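Long-range contact in gamma-glutamyltranspeptidase (Streptomyces lincolnensis, PDB 6J3A), which is probably a gamma-glutamyltranspeptidase-like enzyme of the Ntn-hydrolase clan, related to LmbA, acting on gamma-glutamyl or similar amide bonds: residues A[272-286]-A[503-515]. Numbering follows the deposited sequence.
Sequences KAGPWSQGPVLLQQL and GDQQDQWQLHFFL
Asp507 is gripped by Lys272, whose NZ forms a salt bridge with OD1 at 2.8 Å through the syn lone pair. The lysine chain, bent at chi2 (-66°) and again at chi3, brings NZ there, where Thr484, Ser486 and Pro485 O also bind it; Asp507 OD2 bonds to Thr484 OG1 but also faces Gly279 O at 3.3 Å, two acceptors with no bond between them. Packing is close round the carboxylate: Leu282 CD1 lies 3.3 Å from Asp507 OD1. Gln285 NE2 donates across the contact to Asp507 O at 3.1 Å (149° at the hydrogen) and, within its own helix, to Val281 O, which holds the amide in place. A leucine here would probably leave Asp507 O without this donor and Val281 O without its side-chain bond, keeping only apolar packing at this position. Farther along, the grip is looser and wholly apolar: Leu286 CD2 meets Leu511 CD1 and Leu515 CD2, both at 4.0 Å. All fifteen touching residues are buried, so this end differs in packing, not solvent access. The axes of 280-286 and 506-515 cross at -44°; Val270 of strand 268-272 backs Leu282, Leu286 and Phe514, and helix 299-319 touches Gln285: helix-on-sheet packing consistent with the layered Ntn-hydrolase fold.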
ATOM      1  N   LYS A 272     -19.767 -18.163   5.944  1.00 27.69           N
ATOM      2  CA  LYS A 272     -20.533 -16.914   5.993  1.00 27.23           C
ATOM      3  C   LYS A 272     -21.341 -16.831   7.269  1.00 27.00           C
ATOM      4  O   LYS A 272     -21.442 -17.798   8.007  1.00 27.65           O
ATOM      5  CB  LYS A 272     -21.501 -16.849   4.809  1.00 26.78           C
ATOM      6  CG  LYS A 272     -20.855 -16.971   3.434  1.00 26.49           C
ATOM      7  CD  LYS A 272     -19.947 -15.788   3.101  1.00 26.33           C
ATOM      8  CE  LYS A 272     -20.747 -14.552   2.720  1.00 25.70           C
ATOM      9  NZ  LYS A 272     -19.943 -13.301   2.771  1.00 25.29           N
ATOM     10  N   ALA A 273     -21.931 -15.670   7.511  1.00 28.13           N
ATOM     11  CA  ALA A 273     -22.899 -15.510   8.603  1.00 28.92           C
ATOM     12  C   ALA A 273     -24.224 -16.124   8.205  1.00 28.61           C
ATOM     13  O   ALA A 273     -24.566 -16.141   7.025  1.00 27.81           O
ATOM     14  CB  ALA A 273     -23.093 -14.041   8.940  1.00 29.60           C
ATOM     15  N   GLY A 274     -24.963 -16.614   9.199  1.00 29.60           N
ATOM     16  CA  GLY A 274     -26.287 -17.224   8.995  1.00 29.88           C
ATOM     17  C   GLY A 274     -27.312 -16.333   8.312  1.00 30.34           C
ATOM     18  O   GLY A 274     -27.095 -15.128   8.175  1.00 30.74           O
ATOM     19  N   PRO A 275     -28.466 -16.906   7.921  1.00 31.46           N
ATOM     20  CA  PRO A 275     -29.434 -16.212   7.042  1.00 31.17           C
ATOM     21  C   PRO A 275     -30.181 -15.014   7.645  1.00 31.00           C
ATOM     22  O   PRO A 275     -30.964 -14.373   6.936  1.00 30.38           O
ATOM     23  CB  PRO A 275     -30.412 -17.320   6.648  1.00 30.86           C
ATOM     24  CG  PRO A 275     -30.343 -18.299   7.773  1.00 31.81           C
ATOM     25  CD  PRO A 275     -29.056 -18.109   8.533  1.00 31.43           C
ATOM     26  N   TRP A 276     -29.944 -14.715   8.925  1.00 30.38           N
ATOM     27  CA  TRP A 276     -30.231 -13.370   9.477  1.00 30.61           C
ATOM     28  C   TRP A 276     -29.377 -12.264   8.802  1.00 30.02           C
ATOM     29  O   TRP A 276     -29.705 -11.076   8.891  1.00 29.27           O
ATOM     30  CB  TRP A 276     -30.067 -13.323  11.014  1.00 31.76           C
ATOM     31  CG  TRP A 276     -28.727 -13.772  11.495  1.00 32.12           C
ATOM     32  CD1 TRP A 276     -28.399 -15.025  11.903  1.00 33.16           C
ATOM     33  CD2 TRP A 276     -27.528 -12.987  11.597  1.00 32.69           C
ATOM     34  NE1 TRP A 276     -27.068 -15.082  12.252  1.00 33.68           N
ATOM     35  CE2 TRP A 276     -26.509 -13.845  12.075  1.00 32.93           C
ATOM     36  CE3 TRP A 276     -27.214 -11.643  11.337  1.00 32.80           C
ATOM     37  CZ2 TRP A 276     -25.197 -13.405  12.303  1.00 32.65           C
ATOM     38  CZ3 TRP A 276     -25.897 -11.201  11.562  1.00 32.52           C
ATOM     39  CH2 TRP A 276     -24.912 -12.083  12.043  1.00 32.77           C
ATOM     40  N   SER A 277     -28.268 -12.654   8.173  1.00 28.73           N
ATOM     41  CA  SER A 277     -27.569 -11.812   7.212  1.00 28.38           C
ATOM     42  C   SER A 277     -27.938 -12.253   5.794  1.00 27.67           C
ATOM     43  O   SER A 277     -28.584 -13.275   5.614  1.00 28.42           O
ATOM     44  CB  SER A 277     -26.061 -11.928   7.425  1.00 28.59           C
ATOM     45  OG  SER A 277     -25.561 -13.140   6.875  1.00 28.77           O
ATOM     46  N   GLN A 278     -27.500 -11.502   4.788  1.00 26.96           N
ATOM     47  CA  GLN A 278     -27.541 -11.995   3.397  1.00 26.74           C
ATOM     48  C   GLN A 278     -26.433 -13.018   3.092  1.00 27.34           C
ATOM     49  O   GLN A 278     -26.355 -13.524   1.963  1.00 27.41           O
ATOM     50  CB  GLN A 278     -27.446 -10.839   2.384  1.00 26.00           C
ATOM     51  CG  GLN A 278     -26.096 -10.111   2.327  1.00 25.58           C
ATOM     52  CD  GLN A 278     -25.944  -9.178   1.128  1.00 25.90           C
ATOM     53  OE1 GLN A 278     -25.279  -8.153   1.222  1.00 26.41           O
ATOM     54  NE2 GLN A 278     -26.535  -9.541  -0.010  1.00 26.19           N
ATOM     55  N   GLY A 279     -25.572 -13.298   4.072  1.00 27.42           N
ATOM     56  CA  GLY A 279     -24.385 -14.143   3.892  1.00 28.24           C
ATOM     57  C   GLY A 279     -24.571 -15.362   3.015  1.00 28.52           C
ATOM     58  O   GLY A 279     -23.835 -15.557   2.033  1.00 28.20           O
ATOM     59  N   PRO A 280     -25.576 -16.184   3.346  1.00 29.29           N
ATOM     60  CA  PRO A 280     -25.880 -17.384   2.579  1.00 29.34           C
ATOM     61  C   PRO A 280     -26.182 -17.223   1.088  1.00 29.51           C
ATOM     62  O   PRO A 280     -26.107 -18.214   0.366  1.00 30.97           O
ATOM     63  CB  PRO A 280     -27.084 -17.943   3.317  1.00 29.52           C
ATOM     64  CG  PRO A 280     -26.828 -17.566   4.735  1.00 29.57           C
ATOM     65  CD  PRO A 280     -26.328 -16.161   4.614  1.00 29.25           C
ATOM     66  N   VAL A 281     -26.485 -16.011   0.625  1.00 29.71           N
ATOM     67  CA  VAL A 281     -26.778 -15.788  -0.790  1.00 29.92           C
ATOM     68  C   VAL A 281     -25.553 -16.016  -1.691  1.00 31.20           C
ATOM     69  O   VAL A 281     -25.707 -16.361  -2.870  1.00 30.91           O
ATOM     70  CB  VAL A 281     -27.418 -14.397  -1.032  1.00 30.33           C
ATOM     71  CG1 VAL A 281     -26.378 -13.294  -1.206  1.00 30.30           C
ATOM     72  CG2 VAL A 281     -28.329 -14.442  -2.249  1.00 31.27           C
ATOM     73  N   LEU A 282     -24.353 -15.812  -1.135  1.00 31.77           N
ATOM     74  CA  LEU A 282     -23.091 -16.181  -1.801  1.00 32.45           C
ATOM     75  C   LEU A 282     -23.032 -17.700  -1.973  1.00 31.70           C
ATOM     76  O   LEU A 282     -22.763 -18.209  -3.066  1.00 31.07           O
ATOM     77  CB  LEU A 282     -21.871 -15.690  -0.993  1.00 33.85           C
ATOM     78  CG  LEU A 282     -20.511 -15.663  -1.733  1.00 35.38           C
ATOM     79  CD1 LEU A 282     -19.568 -14.600  -1.168  1.00 35.72           C
ATOM     80  CD2 LEU A 282     -19.810 -17.025  -1.755  1.00 35.06           C
ATOM     81  N   LEU A 283     -23.299 -18.407  -0.876  1.00 29.80           N
ATOM     82  CA  LEU A 283     -23.320 -19.863  -0.864  1.00 29.01           C
ATOM     83  C   LEU A 283     -24.359 -20.414  -1.871  1.00 28.77           C
ATOM     84  O   LEU A 283     -24.072 -21.362  -2.599  1.00 29.50           O
ATOM     85  CB  LEU A 283     -23.566 -20.393   0.562  1.00 28.06           C
ATOM     86  CG  LEU A 283     -22.693 -19.869   1.722  1.00 27.57           C
ATOM     87  CD1 LEU A 283     -23.041 -20.481   3.073  1.00 27.23           C
ATOM     88  CD2 LEU A 283     -21.239 -20.143   1.432  1.00 28.32           C
ATOM     89  N   GLN A 284     -25.539 -19.801  -1.935  1.00 28.93           N
ATOM     90  CA  GLN A 284     -26.574 -20.200  -2.910  1.00 29.68           C
ATOM     91  C   GLN A 284     -26.120 -20.003  -4.349  1.00 30.59           C
ATOM     92  O   GLN A 284     -26.449 -20.798  -5.224  1.00 31.95           O
ATOM     93  CB  GLN A 284     -27.886 -19.443  -2.677  1.00 28.90           C
ATOM     94  CG  GLN A 284     -28.712 -20.000  -1.523  1.00 28.75           C
ATOM     95  CD  GLN A 284     -30.187 -19.687  -1.619  1.00 28.74           C
ATOM     96  OE1 GLN A 284     -30.761 -19.128  -0.690  1.00 29.28           O
ATOM     97  NE2 GLN A 284     -30.813 -20.049  -2.744  1.00 28.03           N
ATOM     98  N   GLN A 285     -25.357 -18.945  -4.585  1.00 32.05           N
ATOM     99  CA  GLN A 285     -24.781 -18.707  -5.907  1.00 32.95           C
ATOM    100  C   GLN A 285     -23.784 -19.793  -6.330  1.00 32.40           C
ATOM    101  O   GLN A 285     -23.726 -20.159  -7.507  1.00 31.96           O
ATOM    102  CB  GLN A 285     -24.140 -17.325  -5.965  1.00 33.32           C
ATOM    103  CG  GLN A 285     -25.162 -16.201  -6.046  1.00 33.94           C
ATOM    104  CD  GLN A 285     -24.521 -14.835  -5.902  1.00 33.69           C
ATOM    105  OE1 GLN A 285     -24.075 -14.249  -6.880  1.00 34.04           O
ATOM    106  NE2 GLN A 285     -24.472 -14.326  -4.680  1.00 32.72           N
ATOM    107  N   LEU A 286     -23.029 -20.303  -5.358  1.00 31.77           N
ATOM    108  CA  LEU A 286     -22.051 -21.371  -5.577  1.00 31.75           C
ATOM    109  C   LEU A 286     -22.732 -22.701  -5.839  1.00 31.98           C
ATOM    110  O   LEU A 286     -22.326 -23.450  -6.736  1.00 32.95           O
ATOM    111  CB  LEU A 286     -21.147 -21.527  -4.350  1.00 31.49           C
ATOM    112  CG  LEU A 286     -20.115 -20.443  -4.083  1.00 30.80           C
ATOM    113  CD1 LEU A 286     -19.461 -20.678  -2.732  1.00 30.75           C
ATOM    114  CD2 LEU A 286     -19.066 -20.426  -5.175  1.00 31.20           C
ATOM    115  N   GLY A 503     -23.524  -2.729   0.454  1.00 28.74           N
ATOM    116  CA  GLY A 503     -24.937  -3.095   0.565  1.00 28.62           C
ATOM    117  C   GLY A 503     -25.344  -4.375  -0.143  1.00 28.94           C
ATOM    118  O   GLY A 503     -24.889  -5.466   0.202  1.00 28.58           O
ATOM    119  N   ASP A 504     -26.197  -4.228  -1.155  1.00 29.85           N
ATOM    120  CA  ASP A 504     -26.680  -5.368  -1.942  1.00 30.80           C
ATOM    121  C   ASP A 504     -25.664  -5.884  -2.955  1.00 30.84           C
ATOM    122  O   ASP A 504     -25.860  -6.948  -3.546  1.00 31.93           O
ATOM    123  CB  ASP A 504     -27.992  -5.014  -2.646  1.00 30.63           C
ATOM    124  CG  ASP A 504     -29.119  -4.788  -1.670  1.00 30.68           C
ATOM    125  OD1 ASP A 504     -29.280  -5.593  -0.729  1.00 31.45           O
ATOM    126  OD2 ASP A 504     -29.840  -3.788  -1.832  1.00 31.13           O
ATOM    127  N   GLN A 505     -24.587  -5.138  -3.155  1.00 31.29           N
ATOM    128  CA  GLN A 505     -23.478  -5.599  -3.983  1.00 31.77           C
ATOM    129  C   GLN A 505     -22.446  -6.457  -3.227  1.00 30.64           C
ATOM    130  O   GLN A 505     -21.658  -7.146  -3.879  1.00 30.79           O
ATOM    131  CB  GLN A 505     -22.782  -4.410  -4.654  1.00 32.87           C
ATOM    132  CG  GLN A 505     -23.670  -3.599  -5.593  1.00 33.57           C
ATOM    133  CD  GLN A 505     -24.470  -2.500  -4.892  1.00 33.78           C
ATOM    134  OE1 GLN A 505     -23.941  -1.439  -4.575  1.00 33.02           O
ATOM    135  NE2 GLN A 505     -25.754  -2.750  -4.667  1.00 34.95           N
ATOM    136  N   GLN A 506     -22.461  -6.438  -1.886  1.00 29.05           N
ATOM    137  CA  GLN A 506     -21.434  -7.110  -1.059  1.00 28.13           C
ATOM    138  C   GLN A 506     -21.140  -8.556  -1.461  1.00 27.92           C
ATOM    139  O   GLN A 506     -19.994  -8.896  -1.757  1.00 27.42           O
ATOM    140  CB  GLN A 506     -21.821  -7.100   0.422  1.00 27.77           C
ATOM    141  CG  GLN A 506     -21.625  -5.775   1.130  1.00 27.40           C
ATOM    142  CD  GLN A 506     -21.409  -5.919   2.627  1.00 28.07           C
ATOM    143  OE1 GLN A 506     -21.837  -5.064   3.410  1.00 30.22           O
ATOM    144  NE2 GLN A 506     -20.723  -6.978   3.031  1.00 26.15           N
ATOM    145  N   ASP A 507     -22.177  -9.394  -1.453  1.00 27.55           N
ATOM    146  CA  ASP A 507     -22.029 -10.800  -1.846  1.00 28.02           C
ATOM    147  C   ASP A 507     -22.237 -11.065  -3.344  1.00 28.93           C
ATOM    148  O   ASP A 507     -22.382 -12.222  -3.745  1.00 30.59           O
ATOM    149  CB  ASP A 507     -22.958 -11.709  -1.028  1.00 27.99           C
ATOM    150  CG  ASP A 507     -22.345 -12.162   0.286  1.00 27.39           C
ATOM    151  OD1 ASP A 507     -21.102 -12.212   0.421  1.00 26.27           O
ATOM    152  OD2 ASP A 507     -23.140 -12.494   1.190  1.00 26.55           O
ATOM    153  N   GLN A 508     -22.274 -10.017  -4.161  1.00 27.74           N
ATOM    154  CA  GLN A 508     -22.095 -10.173  -5.604  1.00 28.20           C
ATOM    155  C   GLN A 508     -20.602 -10.009  -5.892  1.00 28.64           C
ATOM    156  O   GLN A 508     -19.942 -10.864  -6.502  1.00 28.49           O
ATOM    157  CB  GLN A 508     -22.905  -9.131  -6.379  1.00 27.86           C
ATOM    158  CG  GLN A 508     -24.379  -9.061  -6.011  1.00 27.76           C
ATOM    159  CD  GLN A 508     -25.171  -8.191  -6.980  1.00 28.48           C
ATOM    160  OE1 GLN A 508     -25.142  -8.419  -8.197  1.00 28.79           O
ATOM    161  NE2 GLN A 508     -25.879  -7.185  -6.450  1.00 27.56           N
ATOM    162  N   TRP A 509     -20.073  -8.895  -5.416  1.00 29.33           N
ATOM    163  CA  TRP A 509     -18.681  -8.559  -5.624  1.00 29.90           C
ATOM    164  C   TRP A 509     -17.764  -9.620  -5.037  1.00 29.95           C
ATOM    165  O   TRP A 509     -16.794 -10.019  -5.677  1.00 31.21           O
ATOM    166  CB  TRP A 509     -18.380  -7.189  -5.012  1.00 29.20           C
ATOM    167  CG  TRP A 509     -18.947  -6.017  -5.779  1.00 28.10           C
ATOM    168  CD1 TRP A 509     -19.279  -5.960  -7.116  1.00 27.75           C
ATOM    169  CD2 TRP A 509     -19.187  -4.712  -5.255  1.00 28.06           C
ATOM    170  NE1 TRP A 509     -19.747  -4.703  -7.437  1.00 27.53           N
ATOM    171  CE2 TRP A 509     -19.687  -3.914  -6.317  1.00 27.53           C
ATOM    172  CE3 TRP A 509     -19.036  -4.135  -3.980  1.00 27.83           C
ATOM    173  CZ2 TRP A 509     -20.042  -2.579  -6.139  1.00 27.32           C
ATOM    174  CZ3 TRP A 509     -19.372  -2.808  -3.807  1.00 27.05           C
ATOM    175  CH2 TRP A 509     -19.879  -2.043  -4.881  1.00 27.79           C
ATOM    176  N   GLN A 510     -18.095 -10.082  -3.836  1.00 29.51           N
ATOM    177  CA  GLN A 510     -17.332 -11.140  -3.184  1.00 29.54           C
ATOM    178  C   GLN A 510     -17.387 -12.455  -3.949  1.00 30.87           C
ATOM    179  O   GLN A 510     -16.370 -13.140  -4.046  1.00 31.76           O
ATOM    180  CB  GLN A 510     -17.808 -11.370  -1.749  1.00 28.62           C
ATOM    181  CG  GLN A 510     -17.216 -10.403  -0.757  1.00 27.88           C
ATOM    182  CD  GLN A 510     -17.851 -10.514   0.609  1.00 28.63           C
ATOM    183  OE1 GLN A 510     -18.980 -10.041   0.834  1.00 29.84           O
ATOM    184  NE2 GLN A 510     -17.128 -11.132   1.544  1.00 27.31           N
ATOM    185  N   LEU A 511     -18.563 -12.817  -4.468  1.00 31.51           N
ATOM    186  CA  LEU A 511     -18.671 -14.013  -5.305  1.00 31.29           C
ATOM    187  C   LEU A 511     -17.743 -13.909  -6.509  1.00 29.76           C
ATOM    188  O   LEU A 511     -17.023 -14.856  -6.812  1.00 28.31           O
ATOM    189  CB  LEU A 511     -20.095 -14.270  -5.799  1.00 32.50           C
ATOM    190  CG  LEU A 511     -20.114 -15.564  -6.647  1.00 33.80           C
ATOM    191  CD1 LEU A 511     -20.450 -16.768  -5.789  1.00 34.27           C
ATOM    192  CD2 LEU A 511     -21.024 -15.461  -7.857  1.00 34.30           C
ATOM    193  N   HIS A 512     -17.754 -12.763  -7.182  1.00 28.75           N
ATOM    194  CA  HIS A 512     -16.899 -12.591  -8.364  1.00 27.78           C
ATOM    195  C   HIS A 512     -15.428 -12.707  -7.946  1.00 26.88           C
ATOM    196  O   HIS A 512     -14.651 -13.459  -8.552  1.00 26.90           O
ATOM    197  CB  HIS A 512     -17.184 -11.268  -9.092  1.00 27.43           C
ATOM    198  CG  HIS A 512     -18.644 -10.987  -9.278  1.00 26.43           C
ATOM    199  ND1 HIS A 512     -19.578 -11.990  -9.383  1.00 26.19           N
ATOM    200  CD2 HIS A 512     -19.333  -9.825  -9.348  1.00 25.45           C
ATOM    201  CE1 HIS A 512     -20.779 -11.457  -9.518  1.00 25.75           C
ATOM    202  NE2 HIS A 512     -20.657 -10.143  -9.499  1.00 25.06           N
ATOM    203  N   PHE A 513     -15.075 -12.006  -6.876  1.00 25.57           N
ATOM    204  CA  PHE A 513     -13.724 -12.056  -6.314  1.00 25.19           C
ATOM    205  C   PHE A 513     -13.265 -13.470  -5.969  1.00 25.87           C
ATOM    206  O   PHE A 513     -12.229 -13.921  -6.461  1.00 25.72           O
ATOM    207  CB  PHE A 513     -13.677 -11.194  -5.063  1.00 24.57           C
ATOM    208  CG  PHE A 513     -12.451 -11.380  -4.239  1.00 23.23           C
ATOM    209  CD1 PHE A 513     -11.242 -10.869  -4.662  1.00 23.14           C
ATOM    210  CD2 PHE A 513     -12.511 -12.051  -3.028  1.00 22.94           C
ATOM    211  CE1 PHE A 513     -10.103 -11.023  -3.891  1.00 23.28           C
ATOM    212  CE2 PHE A 513     -11.378 -12.210  -2.252  1.00 22.72           C
ATOM    213  CZ  PHE A 513     -10.172 -11.693  -2.683  1.00 22.98           C
ATOM    214  N   PHE A 514     -14.035 -14.152  -5.124  1.00 26.62           N
ATOM    215  CA  PHE A 514     -13.687 -15.501  -4.672  1.00 27.88           C
ATOM    216  C   PHE A 514     -13.506 -16.487  -5.817  1.00 27.89           C
ATOM    217  O   PHE A 514     -12.577 -17.292  -5.785  1.00 27.33           O
ATOM    218  CB  PHE A 514     -14.731 -16.052  -3.715  1.00 29.19           C
ATOM    219  CG  PHE A 514     -14.558 -17.516  -3.411  1.00 30.03           C
ATOM    220  CD1 PHE A 514     -13.742 -17.927  -2.360  1.00 30.11           C
ATOM    221  CD2 PHE A 514     -15.212 -18.480  -4.176  1.00 30.46           C
ATOM    222  CE1 PHE A 514     -13.588 -19.269  -2.075  1.00 31.20           C
ATOM    223  CE2 PHE A 514     -15.057 -19.823  -3.900  1.00 31.03           C
ATOM    224  CZ  PHE A 514     -14.244 -20.220  -2.847  1.00 31.66           C
ATOM    225  N   LEU A 515     -14.398 -16.448  -6.804  1.00 28.37           N
ATOM    226  CA  LEU A 515     -14.222 -17.276  -8.013  1.00 29.48           C
ATOM    227  C   LEU A 515     -12.950 -16.901  -8.788  1.00 30.19           C
ATOM    228  O   LEU A 515     -12.196 -17.772  -9.248  1.00 31.00           O
ATOM    229  CB  LEU A 515     -15.448 -17.203  -8.938  1.00 29.52           C
ATOM    230  CG  LEU A 515     -16.746 -17.854  -8.431  1.00 29.52           C
ATOM    231  CD1 LEU A 515     -17.856 -17.690  -9.456  1.00 29.58           C
ATOM    232  CD2 LEU A 515     -16.569 -19.325  -8.107  1.00 29.86           C
TER